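Local coordinates for hypothetical protein PH1566 (Pyrococcus horikoshii, PDB 2E3U) that probably binds RNA through its KH domains and is regarded as an archaeal Dim2p, a factor in the processing of pre-ribosomal RNA, at residues A[56-68]-A[79-93]. Residues are numbered along the deposited sequence; the frame is centred on the assembly and turned at random.
Sequences KKEIEKRTKTKIT and TSTKETEDPLAVWKA
Lys66 and Thr79 form an antiparallel hydrogen-bonded pair where strands 65-69 and 75-80 of a type I KH domain meet: Lys66 N bonds nearly straight to Thr79 O (2.9 Å), and Thr79 N to Lys66 O. The helices flanking this hairpin, 56-63 before and 87-93 after, run nearly antiparallel (158°), their axes 10.0 Å apart. A small residue suits the place of Ala93: its CB packs 3.6 Å from Thr63 OG1 and touches Thr65 OG1, while Ile59 CG2 reaches it from one turn earlier. Both hydroxyls are satisfied: Thr65 OG1 donates to Thr63 OG1, which donates to Ile59 O. With OG1 between the backbone N and the carbonyl carbon (chi1 59°), Thr65 CG2 lies beside the backbone N and meets Val90 CG2 at 4.0 Å.

Lys64, with positive phi, turns the chain from helix to strand, and Lys64 O receives two threonine hydroxyls from opposite faces of its plane, Thr84 OG1 at 2.7 Å and Thr81 OG1 from 52° out of it. The Lys64 chain crosses Glu83 at about a right angle, CD 3.2 Å from Glu83 O. Thr84 OG1 also accepts from Thr81 N, so this one hydroxyl both bridges beta turn 81-84 and binds Lys64 O.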
# COMPACT_ATOMS: atom_id res chain seq x y z
N LYS A 56 -6.39 -7.96 12.63
CA LYS A 56 -5.11 -8.44 13.17
C LYS A 56 -5.01 -9.97 13.12
O LYS A 56 -4.03 -10.50 12.59
CB LYS A 56 -4.90 -8.00 14.63
CG LYS A 56 -3.40 -8.09 15.08
CD LYS A 56 -3.19 -7.96 16.60
CE LYS A 56 -3.07 -9.33 17.21
NZ LYS A 56 -2.41 -9.28 18.50
N LYS A 57 -6.02 -10.65 13.67
CA LYS A 57 -6.06 -12.11 13.65
C LYS A 57 -6.21 -12.73 12.27
O LYS A 57 -5.77 -13.86 12.05
CB LYS A 57 -7.16 -12.66 14.55
CG LYS A 57 -6.76 -12.74 15.99
CD LYS A 57 -5.99 -14.03 16.34
CE LYS A 57 -6.21 -14.42 17.81
NZ LYS A 57 -5.90 -15.87 18.10
N GLU A 58 -6.83 -12.01 11.34
CA GLU A 58 -6.92 -12.48 9.98
C GLU A 58 -5.56 -12.45 9.31
O GLU A 58 -5.21 -13.36 8.59
CB GLU A 58 -7.95 -11.69 9.15
CG GLU A 58 -9.18 -12.46 8.82
CD GLU A 58 -8.90 -13.65 7.91
OE1 GLU A 58 -7.87 -13.63 7.21
OE2 GLU A 58 -9.72 -14.59 7.88
N ILE A 59 -4.81 -11.38 9.54
CA ILE A 59 -3.41 -11.31 9.09
C ILE A 59 -2.52 -12.39 9.71
O ILE A 59 -1.76 -13.06 9.00
CB ILE A 59 -2.77 -9.90 9.27
CG1 ILE A 59 -3.65 -8.81 8.64
CG2 ILE A 59 -1.33 -9.88 8.70
CD1 ILE A 59 -3.42 -7.38 9.23
N GLU A 60 -2.59 -12.57 11.02
CA GLU A 60 -1.87 -13.66 11.67
C GLU A 60 -2.15 -15.05 11.08
O GLU A 60 -1.22 -15.83 10.89
CB GLU A 60 -2.16 -13.66 13.17
CG GLU A 60 -1.60 -12.43 13.82
CD GLU A 60 -1.91 -12.35 15.26
OE1 GLU A 60 -2.95 -12.88 15.68
OE2 GLU A 60 -1.10 -11.74 15.97
N LYS A 61 -3.42 -15.33 10.80
CA LYS A 61 -3.85 -16.63 10.31
C LYS A 61 -3.38 -16.88 8.85
O LYS A 61 -2.90 -17.97 8.53
CB LYS A 61 -5.38 -16.74 10.44
CG LYS A 61 -6.03 -17.83 9.58
CD LYS A 61 -7.50 -18.11 9.90
CE LYS A 61 -8.11 -18.90 8.73
NZ LYS A 61 -9.37 -19.67 9.07
N ARG A 62 -3.49 -15.87 8.00
CA ARG A 62 -3.09 -15.99 6.60
C ARG A 62 -1.57 -16.04 6.33
O ARG A 62 -1.13 -16.56 5.31
CB ARG A 62 -3.74 -14.89 5.78
CG ARG A 62 -5.27 -14.89 5.83
CD ARG A 62 -5.81 -14.25 4.56
NE ARG A 62 -7.16 -13.72 4.72
CZ ARG A 62 -7.88 -13.19 3.75
NH1 ARG A 62 -9.11 -12.74 4.02
NH2 ARG A 62 -7.39 -13.12 2.50
N THR A 63 -0.79 -15.49 7.25
CA THR A 63 0.67 -15.46 7.11
C THR A 63 1.40 -16.39 8.09
O THR A 63 2.56 -16.76 7.86
CB THR A 63 1.21 -14.02 7.30
OG1 THR A 63 0.88 -13.54 8.61
CG2 THR A 63 0.64 -13.08 6.21
N LYS A 64 0.71 -16.78 9.16
CA LYS A 64 1.24 -17.65 10.20
C LYS A 64 2.34 -16.94 10.97
O LYS A 64 3.41 -17.49 11.27
CB LYS A 64 1.69 -19.02 9.65
CG LYS A 64 0.56 -19.81 8.93
CD LYS A 64 1.04 -21.19 8.45
CE LYS A 64 0.30 -21.64 7.17
NZ LYS A 64 0.96 -21.08 5.91
N THR A 65 2.03 -15.68 11.30
CA THR A 65 2.92 -14.83 12.07
C THR A 65 2.18 -14.28 13.28
O THR A 65 0.96 -14.39 13.41
CB THR A 65 3.44 -13.65 11.22
OG1 THR A 65 2.33 -12.87 10.74
CG2 THR A 65 4.35 -14.17 10.05
N LYS A 66 2.93 -13.67 14.17
CA LYS A 66 2.35 -13.03 15.33
C LYS A 66 2.59 -11.57 15.06
O LYS A 66 3.70 -11.17 14.74
CB LYS A 66 3.04 -13.51 16.62
CG LYS A 66 2.68 -12.71 17.88
CD LYS A 66 3.73 -12.88 18.97
CE LYS A 66 3.95 -14.35 19.38
NZ LYS A 66 2.73 -14.93 20.03
N ILE A 67 1.53 -10.78 15.17
CA ILE A 67 1.58 -9.32 15.09
C ILE A 67 1.37 -8.73 16.48
O ILE A 67 0.41 -9.09 17.18
CB ILE A 67 0.53 -8.83 14.03
CG1 ILE A 67 1.03 -9.33 12.65
CG2 ILE A 67 0.33 -7.32 14.10
CD1 ILE A 67 -0.02 -9.46 11.61
N THR A 68 2.28 -7.87 16.91
CA THR A 68 2.14 -7.25 18.21
C THR A 68 2.02 -5.75 17.98
O THR A 68 2.88 -5.16 17.34
CB THR A 68 3.35 -7.55 19.13
OG1 THR A 68 3.52 -8.97 19.23
CG2 THR A 68 3.11 -6.97 20.55
N THR A 79 6.40 -11.06 13.99
CA THR A 79 7.32 -12.11 14.41
C THR A 79 6.92 -13.49 13.86
O THR A 79 5.74 -13.80 13.70
CB THR A 79 7.53 -12.15 15.96
OG1 THR A 79 6.27 -12.22 16.61
CG2 THR A 79 8.20 -10.91 16.46
N SER A 80 7.92 -14.31 13.57
CA SER A 80 7.62 -15.61 13.02
C SER A 80 7.24 -16.54 14.18
O SER A 80 7.56 -16.24 15.32
CB SER A 80 8.80 -16.15 12.22
OG SER A 80 9.87 -16.43 13.08
N THR A 81 6.53 -17.62 13.88
CA THR A 81 6.17 -18.66 14.84
C THR A 81 6.69 -20.02 14.29
O THR A 81 7.31 -20.07 13.21
CB THR A 81 4.66 -18.73 15.04
OG1 THR A 81 4.05 -19.24 13.86
CG2 THR A 81 4.06 -17.36 15.34
N LYS A 82 6.42 -21.12 14.99
CA LYS A 82 6.78 -22.42 14.44
C LYS A 82 6.05 -22.75 13.13
O LYS A 82 6.54 -23.54 12.33
CB LYS A 82 6.63 -23.56 15.49
CG LYS A 82 5.24 -23.71 16.13
CD LYS A 82 5.25 -24.79 17.23
CE LYS A 82 4.46 -24.34 18.45
NZ LYS A 82 2.97 -24.45 18.27
N GLU A 83 4.88 -22.14 12.91
CA GLU A 83 4.08 -22.34 11.71
C GLU A 83 4.53 -21.53 10.49
O GLU A 83 4.06 -21.78 9.38
CB GLU A 83 2.60 -22.04 11.98
CG GLU A 83 1.78 -23.25 12.48
CD GLU A 83 0.30 -22.91 12.80
OE1 GLU A 83 -0.53 -23.85 12.80
OE2 GLU A 83 -0.03 -21.71 13.06
N THR A 84 5.42 -20.55 10.67
CA THR A 84 5.78 -19.65 9.57
C THR A 84 6.43 -20.45 8.45
O THR A 84 7.41 -21.16 8.68
CB THR A 84 6.69 -18.46 10.03
OG1 THR A 84 6.11 -17.85 11.18
CG2 THR A 84 6.85 -17.36 8.89
N GLU A 85 5.89 -20.34 7.23
CA GLU A 85 6.47 -21.06 6.08
C GLU A 85 7.95 -20.74 5.87
O GLU A 85 8.79 -21.64 5.80
CB GLU A 85 5.69 -20.76 4.80
CG GLU A 85 6.27 -21.45 3.55
CD GLU A 85 5.37 -21.37 2.32
OE1 GLU A 85 5.68 -22.11 1.36
OE2 GLU A 85 4.37 -20.61 2.31
N ASP A 86 8.29 -19.46 5.79
CA ASP A 86 9.62 -19.07 5.33
C ASP A 86 9.76 -17.58 5.64
O ASP A 86 8.79 -16.95 6.06
CB ASP A 86 9.74 -19.38 3.83
CG ASP A 86 8.69 -18.63 3.01
OD1 ASP A 86 8.24 -17.57 3.48
OD2 ASP A 86 8.29 -19.06 1.92
N PRO A 87 10.97 -17.01 5.50
CA PRO A 87 11.16 -15.56 5.67
C PRO A 87 10.18 -14.64 4.97
O PRO A 87 9.85 -13.61 5.52
CB PRO A 87 12.60 -15.36 5.17
CG PRO A 87 13.30 -16.59 5.69
CD PRO A 87 12.28 -17.69 5.34
N LEU A 88 9.72 -15.00 3.78
CA LEU A 88 8.84 -14.15 2.99
C LEU A 88 7.45 -13.99 3.63
O LEU A 88 6.77 -12.96 3.44
CB LEU A 88 8.71 -14.71 1.56
CG LEU A 88 7.76 -14.04 0.56
CD1 LEU A 88 8.32 -12.68 0.16
CD2 LEU A 88 7.62 -14.93 -0.71
N ALA A 89 7.03 -14.99 4.40
CA ALA A 89 5.79 -14.88 5.13
C ALA A 89 5.78 -13.70 6.10
O ALA A 89 4.78 -12.99 6.20
CB ALA A 89 5.45 -16.19 5.84
N VAL A 90 6.90 -13.47 6.78
CA VAL A 90 7.06 -12.32 7.68
C VAL A 90 7.08 -11.00 6.91
O VAL A 90 6.42 -10.03 7.31
CB VAL A 90 8.37 -12.51 8.51
CG1 VAL A 90 8.66 -11.35 9.43
CG2 VAL A 90 8.28 -13.81 9.34
N TRP A 91 7.87 -10.93 5.83
CA TRP A 91 7.94 -9.70 4.98
C TRP A 91 6.57 -9.34 4.43
O TRP A 91 6.24 -8.19 4.36
CB TRP A 91 8.94 -9.86 3.80
CG TRP A 91 10.29 -10.29 4.22
CD1 TRP A 91 10.90 -10.04 5.43
CD2 TRP A 91 11.24 -11.04 3.44
NE1 TRP A 91 12.16 -10.58 5.45
CE2 TRP A 91 12.39 -11.22 4.26
CE3 TRP A 91 11.22 -11.59 2.15
CZ2 TRP A 91 13.53 -11.95 3.82
CZ3 TRP A 91 12.33 -12.33 1.71
CH2 TRP A 91 13.47 -12.50 2.55
N LYS A 92 5.78 -10.35 4.06
CA LYS A 92 4.48 -10.14 3.50
C LYS A 92 3.49 -9.63 4.54
O LYS A 92 2.68 -8.74 4.24
CB LYS A 92 3.98 -11.43 2.81
CG LYS A 92 4.50 -11.60 1.35
CD LYS A 92 3.88 -12.87 0.71
CE LYS A 92 4.25 -13.05 -0.75
NZ LYS A 92 4.14 -11.80 -1.57
N ALA A 93 3.53 -10.21 5.74
CA ALA A 93 2.74 -9.67 6.84
C ALA A 93 3.16 -8.24 7.15
O ALA A 93 2.31 -7.40 7.40
CB ALA A 93 2.83 -10.56 8.10
O HOH W 1 3.81 -18.84 6.82
O HOH W 2 5.11 -9.91 16.98